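Side-chain contacts in methionine gamma-lyase (Trichomonas vaginalis, PDB 1E5E), which belongs to the Cys/Met metabolism family of pyridoxal phosphate-dependent enzymes and assembles from four protein chains: residues M166-V169 with C170-H174; T134-P137 with G138-K141; I192-P195 with V196-G199. One frame throughout, in Å; residues are numbered along the deposited sequence. Where two conformers were deposited one is given.

Contact 1: M166-V169 with C170-H174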
loop_
_atom_site.group_PDB
_atom_site.type_symbol
_atom_site.label_atom_id
_atom_site.label_comp_id
_atom_site.label_asym_id
_atom_site.label_seq_id
_atom_site.Cartn_x
_atom_site.Cartn_y
_atom_site.Cartn_z
ATOM N N MET A 166 -30.547 -26.202 -2.343
ATOM C CA MET A 166 -30.005 -25.800 -3.631
ATOM C C MET A 166 -30.222 -26.833 -4.732
ATOM O O MET A 166 -30.577 -26.437 -5.848
ATOM C CB MET A 166 -28.488 -25.512 -3.539
ATOM C CG MET A 166 -28.189 -24.269 -2.716
ATOM S SD MET A 166 -26.484 -23.692 -2.780
ATOM C CE MET A 166 -25.672 -24.936 -1.803
ATOM N N GLU A 167 -30.003 -28.101 -4.399
ATOM C CA GLU A 167 -30.238 -29.105 -5.439
ATOM C C GLU A 167 -31.684 -29.044 -5.966
ATOM O O GLU A 167 -31.904 -29.053 -7.178
ATOM C CB GLU A 167 -29.935 -30.503 -4.954
ATOM C CG GLU A 167 -29.962 -31.488 -6.115
ATOM C CD GLU A 167 -29.294 -32.783 -5.738
ATOM O OE1 GLU A 167 -28.783 -32.944 -4.600
ATOM O OE2 GLU A 167 -29.224 -33.654 -6.624
ATOM N N ARG A 168 -32.627 -28.890 -5.039
ATOM C CA ARG A 168 -34.020 -28.783 -5.389
ATOM C C ARG A 168 -34.331 -27.561 -6.241
ATOM O O ARG A 168 -35.050 -27.703 -7.236
ATOM C CB ARG A 168 -34.975 -28.703 -4.183
ATOM C CG ARG A 168 -36.382 -29.069 -4.698
ATOM C CD ARG A 168 -37.364 -29.271 -3.546
ATOM N NE ARG A 168 -37.599 -27.968 -2.905
ATOM C CZ ARG A 168 -37.313 -27.831 -1.599
ATOM N NH1 ARG A 168 -36.816 -28.845 -0.882
ATOM N NH2 ARG A 168 -37.529 -26.639 -1.065
ATOM N N VAL A 169 -33.806 -26.407 -5.819
ATOM C CA VAL A 169 -34.036 -25.188 -6.559
ATOM C C VAL A 169 -33.449 -25.359 -7.961
ATOM O O VAL A 169 -34.070 -24.934 -8.938
ATOM C CB VAL A 169 -33.433 -23.980 -5.821
ATOM C CG1 VAL A 169 -33.339 -22.728 -6.689
ATOM C CG2 VAL A 169 -34.205 -23.665 -4.531
ATOM N N CYS A 170 -32.252 -25.925 -8.074
ATOM C CA CYS A 170 -31.652 -26.074 -9.390
ATOM C C CYS A 170 -32.458 -27.000 -10.293
ATOM O O CYS A 170 -32.654 -26.686 -11.468
ATOM C CB CYS A 170 -30.189 -26.531 -9.283
ATOM S SG CYS A 170 -29.156 -25.215 -8.594
ATOM N N LYS A 171 -32.924 -28.138 -9.769
ATOM C CA LYS A 171 -33.718 -29.038 -10.632
ATOM C C LYS A 171 -34.993 -28.350 -11.095
ATOM O O LYS A 171 -35.289 -28.360 -12.277
ATOM C CB LYS A 171 -34.049 -30.347 -9.930
ATOM C CG LYS A 171 -32.762 -31.150 -9.647
ATOM C CD LYS A 171 -33.252 -32.320 -8.798
ATOM C CE LYS A 171 -32.218 -33.376 -8.480
ATOM N NZ LYS A 171 -32.737 -34.161 -7.298
ATOM N N ASP A 172 -35.680 -27.615 -10.235
ATOM C CA ASP A 172 -36.824 -26.838 -10.679
ATOM C C ASP A 172 -36.481 -25.742 -11.696
ATOM O O ASP A 172 -37.182 -25.571 -12.701
ATOM C CB ASP A 172 -37.519 -26.278 -9.433
ATOM C CG ASP A 172 -38.177 -27.397 -8.626
ATOM O OD1 ASP A 172 -38.189 -28.618 -8.925
ATOM O OD2 ASP A 172 -38.677 -27.049 -7.547
ATOM N N ALA A 173 -35.433 -24.945 -11.464
ATOM C CA ALA A 173 -35.076 -23.890 -12.391
ATOM C C ALA A 173 -34.677 -24.494 -13.733
ATOM O O ALA A 173 -35.062 -23.994 -14.785
ATOM C CB ALA A 173 -33.837 -23.107 -11.895
ATOM N N HIS A 174 -33.873 -25.561 -13.681
ATOM C CA HIS A 174 -33.400 -26.182 -14.902
ATOM C C HIS A 174 -34.418 -27.161 -15.523
ATOM O O HIS A 174 -34.160 -27.647 -16.630
ATOM C CB HIS A 174 -32.079 -26.901 -14.717
ATOM C CG HIS A 174 -30.919 -26.035 -14.314
ATOM N ND1 HIS A 174 -30.016 -26.469 -13.373
ATOM C CD2 HIS A 174 -30.507 -24.803 -14.713
ATOM C CE1 HIS A 174 -29.070 -25.544 -13.221
ATOM N NE2 HIS A 174 -29.362 -24.512 -13.995
#
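With CG of Glu167 trans to its backbone N (chi1 -170°) and CG of Lys171 turned back beside its own N (chi1 -65°), two extended side chains one helical turn apart meet at their ends on the solvent side of helix 166-174. They cross at a slant, and OE2 of Glu167 lies 3.5 Å from CE of Lys171 and 3.6 Å from NZ, a long salt bridge. On the way out, CG of Lys171 passes 3.4 Å from the carbonyl O of Glu167, the same oxygen that accepts the Lys171 N-H. Arg168 and Asp172 repeat the i to i+4 spacing without joining: the two side chains run side by side in the same direction, and NE of Arg168 remains 4.9 Å from OD2 of Asp172. NH2 of Arg168 turns instead to the carbonyl O of Ala135, a weak interaction. Beneath them the backbone is regular; the bond from Asp172 N to Arg168 O (3.1 Å) is nearly straight at the hydrogen, 173°. The other face of the helix is apolar. Val169 and Ala173 rest on Val151 of strand 148-154, while Cys170 and Ala173 reach Val181 of strand 180-184, the two strands that this helix connects in a beta-alpha-beta unit. The chemistry is that of an amphipathic helix: one face packed on the sheet and, outside, a Glu167-Lys171 attraction that distance and solvent probably keep modest.

Contact 2: T134-P137 with G138-K141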
loop_
_atom_site.group_PDB
_atom_site.type_symbol
_atom_site.label_atom_id
_atom_site.label_comp_id
_atom_site.label_asym_id
_atom_site.label_seq_id
_atom_site.Cartn_x
_atom_site.Cartn_y
_atom_site.Cartn_z
ATOM N N THR A 134 -37.793 -19.371 -1.910
ATOM C CA THR A 134 -37.301 -20.516 -2.696
ATOM C C THR A 134 -37.072 -21.711 -1.782
ATOM O O THR A 134 -36.893 -22.811 -2.282
ATOM C CB THR A 134 -35.990 -20.224 -3.438
ATOM O OG1 THR A 134 -35.002 -19.968 -2.404
ATOM C CG2 THR A 134 -36.128 -19.025 -4.360
ATOM N N ALA A 135 -37.113 -21.591 -0.461
ATOM C CA ALA A 135 -36.973 -22.690 0.471
ATOM C C ALA A 135 -38.221 -23.574 0.480
ATOM O O ALA A 135 -38.140 -24.739 0.883
ATOM C CB ALA A 135 -36.671 -22.211 1.882
ATOM N N ILE A 136 -39.339 -23.094 -0.029
ATOM C CA ILE A 136 -40.588 -23.844 -0.109
ATOM C C ILE A 136 -40.807 -24.594 -1.404
ATOM O O ILE A 136 -40.940 -24.048 -2.495
ATOM C CB ILE A 136 -41.770 -22.857 0.107
ATOM C CG1 ILE A 136 -41.553 -22.238 1.491
ATOM C CG2 ILE A 136 -43.104 -23.587 -0.015
ATOM C CD1 ILE A 136 -42.540 -21.246 1.995
ATOM N N PRO A 137 -40.893 -25.924 -1.313
ATOM C CA PRO A 137 -41.171 -26.780 -2.452
ATOM C C PRO A 137 -42.262 -26.195 -3.328
ATOM O O PRO A 137 -43.303 -25.735 -2.854
ATOM C CB PRO A 137 -41.684 -28.049 -1.798
ATOM C CG PRO A 137 -41.046 -28.104 -0.450
ATOM C CD PRO A 137 -40.795 -26.682 -0.040
ATOM N N GLY A 138 -42.032 -26.174 -4.637
ATOM C CA GLY A 138 -42.948 -25.653 -5.627
ATOM C C GLY A 138 -42.877 -24.180 -5.971
ATOM O O GLY A 138 -43.154 -23.771 -7.111
ATOM N N GLU A 139 -42.484 -23.303 -5.053
ATOM C CA GLU A 139 -42.512 -21.878 -5.389
ATOM C C GLU A 139 -41.692 -21.513 -6.615
ATOM O O GLU A 139 -42.174 -20.678 -7.387
ATOM C CB GLU A 139 -42.173 -21.063 -4.160
ATOM C CG GLU A 139 -43.214 -21.132 -3.055
ATOM C CD GLU A 139 -44.571 -20.655 -3.557
ATOM O OE1 GLU A 139 -44.761 -19.434 -3.704
ATOM O OE2 GLU A 139 -45.400 -21.552 -3.843
ATOM N N VAL A 140 -40.547 -22.124 -6.853
ATOM C CA VAL A 140 -39.720 -21.777 -7.994
ATOM C C VAL A 140 -40.445 -22.115 -9.280
ATOM O O VAL A 140 -40.756 -21.216 -10.068
ATOM C CB VAL A 140 -38.340 -22.465 -7.964
ATOM C CG1 VAL A 140 -37.647 -22.291 -9.313
ATOM C CG2 VAL A 140 -37.481 -21.893 -6.848
ATOM N N LYS A 141 -40.748 -23.394 -9.455
ATOM C CA LYS A 141 -41.439 -23.834 -10.647
ATOM C C LYS A 141 -42.732 -23.064 -10.899
ATOM O O LYS A 141 -43.008 -22.678 -12.045
ATOM C CB LYS A 141 -41.743 -25.331 -10.621
ATOM C CG LYS A 141 -41.268 -25.966 -11.927
ATOM C CD LYS A 141 -42.095 -27.180 -12.338
ATOM C CE LYS A 141 -41.927 -27.453 -13.829
ATOM N NZ LYS A 141 -42.038 -26.179 -14.611
HETATM O O HOH W 1 -38.904 -23.420 -4.278
HETATM O O HOH W 2 -45.374 -24.058 -3.313
#
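A beta turn leading into a helix forms this local contact, at the point where the loop after strand 128-132 enters helix 139-143. The turn is of type II and runs from Ile136 to Glu139; it is closed by the bond from Glu139 N to Ile136 O, 3.1 Å long and 162° at the hydrogen. Gly138, its third residue, is also the N-cap of the helix, and its positive phi of 88° would jam a CB against the carbonyl O of Pro137. Above the turn, Ile136 and Glu139 lie side by side and point the same way: CG of Glu139 sits 3.9 Å from CB of Ile136 and equally near its CG2 branch. The Glu139 chain then bends at chi2 (-58°), which leaves OE2 where a single water can bridge it to the turn, donating to both OE2 of Glu139 (2.6 Å) and the carbonyl O of Pro137. A second water sits inside the bend, donating to the carbonyl O atoms of Thr134 and Ile136 and weakly accepting from Val140 N. On the buried side, the CG2 methyls of Thr134 and Val140 meet at 4.0 Å, their side chains slanting across each other, while OG1 of Thr134 is hydrogen-bonded to Asp107. Val140 also packs on Ile132 of the preceding strand and on Asp172 of helix 166-174. Proline followed by glycine at the two central positions is the classic sequence of a type II turn, used here to link a strand to the next helix of the alpha/beta domain.

Contact 3: I192-P195 with V196-G199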
loop_
_atom_site.group_PDB
_atom_site.type_symbol
_atom_site.label_atom_id
_atom_site.label_comp_id
_atom_site.label_asym_id
_atom_site.label_seq_id
_atom_site.Cartn_x
_atom_site.Cartn_y
_atom_site.Cartn_z
ATOM N N ILE A 192 -16.743 -23.762 2.982
ATOM C CA ILE A 192 -17.857 -24.450 3.640
ATOM C C ILE A 192 -18.738 -25.070 2.557
ATOM O O ILE A 192 -19.227 -26.175 2.704
ATOM C CB ILE A 192 -18.621 -23.476 4.557
ATOM C CG1 ILE A 192 -17.805 -23.239 5.853
ATOM C CG2 ILE A 192 -20.022 -23.980 4.871
ATOM C CD1 ILE A 192 -18.429 -22.291 6.850
ATOM N N THR A 193 -18.950 -24.319 1.497
ATOM C CA THR A 193 -19.790 -24.787 0.409
ATOM C C THR A 193 -19.251 -24.471 -0.967
ATOM O O THR A 193 -18.778 -23.366 -1.215
ATOM C CB THR A 193 -21.187 -24.107 0.511
ATOM O OG1 THR A 193 -21.850 -24.535 1.728
ATOM C CG2 THR A 193 -22.089 -24.590 -0.619
ATOM N N ASN A 194 -19.419 -25.383 -1.890
ATOM C CA ASN A 194 -19.154 -25.156 -3.317
ATOM C C ASN A 194 -20.507 -25.353 -3.996
ATOM O O ASN A 194 -20.907 -26.461 -4.392
ATOM C CB ASN A 194 -18.141 -26.157 -3.874
ATOM C CG ASN A 194 -16.742 -25.929 -3.333
ATOM O OD1 ASN A 194 -15.902 -26.842 -3.302
ATOM N ND2 ASN A 194 -16.402 -24.724 -2.866
ATOM N N PRO A 195 -21.308 -24.305 -4.155
ATOM C CA PRO A 195 -22.644 -24.429 -4.688
ATOM C C PRO A 195 -22.734 -25.103 -6.041
ATOM O O PRO A 195 -23.772 -25.779 -6.247
ATOM C CB PRO A 195 -23.221 -23.019 -4.684
ATOM C CG PRO A 195 -22.343 -22.275 -3.691
ATOM C CD PRO A 195 -20.997 -22.914 -3.719
ATOM N N VAL A 196 -21.738 -25.089 -6.913
ATOM C CA VAL A 196 -21.786 -25.774 -8.189
ATOM C C VAL A 196 -21.960 -27.283 -7.996
ATOM O O VAL A 196 -22.474 -27.902 -8.918
ATOM C CB VAL A 196 -20.568 -25.565 -9.112
ATOM C CG1 VAL A 196 -20.392 -24.065 -9.400
ATOM C CG2 VAL A 196 -19.294 -26.149 -8.488
ATOM N N ASP A 197 -21.574 -27.866 -6.856
ATOM C CA ASP A 197 -21.761 -29.256 -6.561
ATOM C C ASP A 197 -23.255 -29.632 -6.651
ATOM O O ASP A 197 -23.601 -30.805 -6.786
ATOM C CB ASP A 197 -21.319 -29.648 -5.148
ATOM C CG ASP A 197 -19.814 -29.638 -4.934
ATOM O OD1 ASP A 197 -19.070 -29.656 -5.932
ATOM O OD2 ASP A 197 -19.396 -29.590 -3.759
ATOM N N PHE A 198 -24.150 -28.687 -6.383
ATOM C CA PHE A 198 -25.582 -28.860 -6.357
ATOM C C PHE A 198 -26.304 -28.465 -7.636
ATOM O O PHE A 198 -27.550 -28.582 -7.673
ATOM C CB PHE A 198 -26.173 -28.096 -5.136
ATOM C CG PHE A 198 -25.484 -28.669 -3.907
ATOM C CD1 PHE A 198 -25.905 -29.818 -3.280
ATOM C CD2 PHE A 198 -24.369 -28.019 -3.414
ATOM C CE1 PHE A 198 -25.225 -30.308 -2.173
ATOM C CE2 PHE A 198 -23.689 -28.495 -2.316
ATOM C CZ PHE A 198 -24.110 -29.645 -1.683
ATOM N N GLY A 199 -25.578 -28.036 -8.663
ATOM C CA GLY A 199 -26.126 -27.680 -9.954
ATOM C C GLY A 199 -26.135 -26.164 -10.179
ATOM O O GLY A 199 -26.667 -25.687 -11.188
HETATM O O HOH W 3 -20.281 -28.261 -1.434
HETATM O O HOH W 4 -16.762 -29.556 -3.165
#
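Asp197 OD2 takes hydrogen bonds from two waters, at 2.7 Å and 2.8 Å, and each water leads back to Asn194. The nearer one also donates to OD1 of Asn194, the other accepts from Asn194 N, and a long, weak ion pair with Arg306 adds a third partner to the carboxylate oxygen. The setting is a short 3-10 turn, Pro195 to Phe198, in the connection between strands 180-184 and 202-206 of the large mixed sheet. Two of its i to i+3 bonds run from Asp197 N to Asn194 O and from Phe198 N to Pro195 O, both 2.9 Å and both 156° at the hydrogen; a third, from Gly199 N to Val196 O, follows them. In the first two the donor stands above the carbonyl plane, away from the lone-pair directions. Asp197 folds back over the start of this turn, its CG beside its own backbone N (chi1 -71°), so that OD2 comes within 3.7 Å of CB of Asn194 and the waters can span the remaining gap between the polar groups. The side-chain ND2 of Asn194 bonds to OE1 of Glu75 and, weakly, to the carbonyl O of Thr193. Pro195 begins the turn and packs inward on Val203 and on Met166 of helix 166-174, which Phe198 also touches. Gly199 follows with a positive phi, where a CB would press on the carbonyl O of Phe198. The Phe198 ring presents an edge to the carbonyl O of Pro195, which lies near the ring plane with CD2 3.7 Å away.

Overall arrangement
Contact 1 lies between the other two in space and touches both. Toward contact 2, NH2 of Arg168 comes to 2.8 Å from the carbonyl O of Ala135, and Val169 packs on Thr134. Toward contact 3, CE of Met166 lies 3.7 Å from CD2 of Phe198, and Cys170 touches Gly199. The centre of contact 1 is about 9 Å from that of contact 2 and about 12 Å from that of contact 3; contacts 2 and 3 do not meet, their nearest atoms being about 12 Å apart. All stand back from the ligand: the side chains of Pro195, Met166 and Thr134 are about 12, 13 and 14 Å from a bound N-(hydroxy{3-hydroxy-2-methyl-5-[(phosphonooxy)methyl]pyridin-4-yl}methyl)norvaline (PPJ).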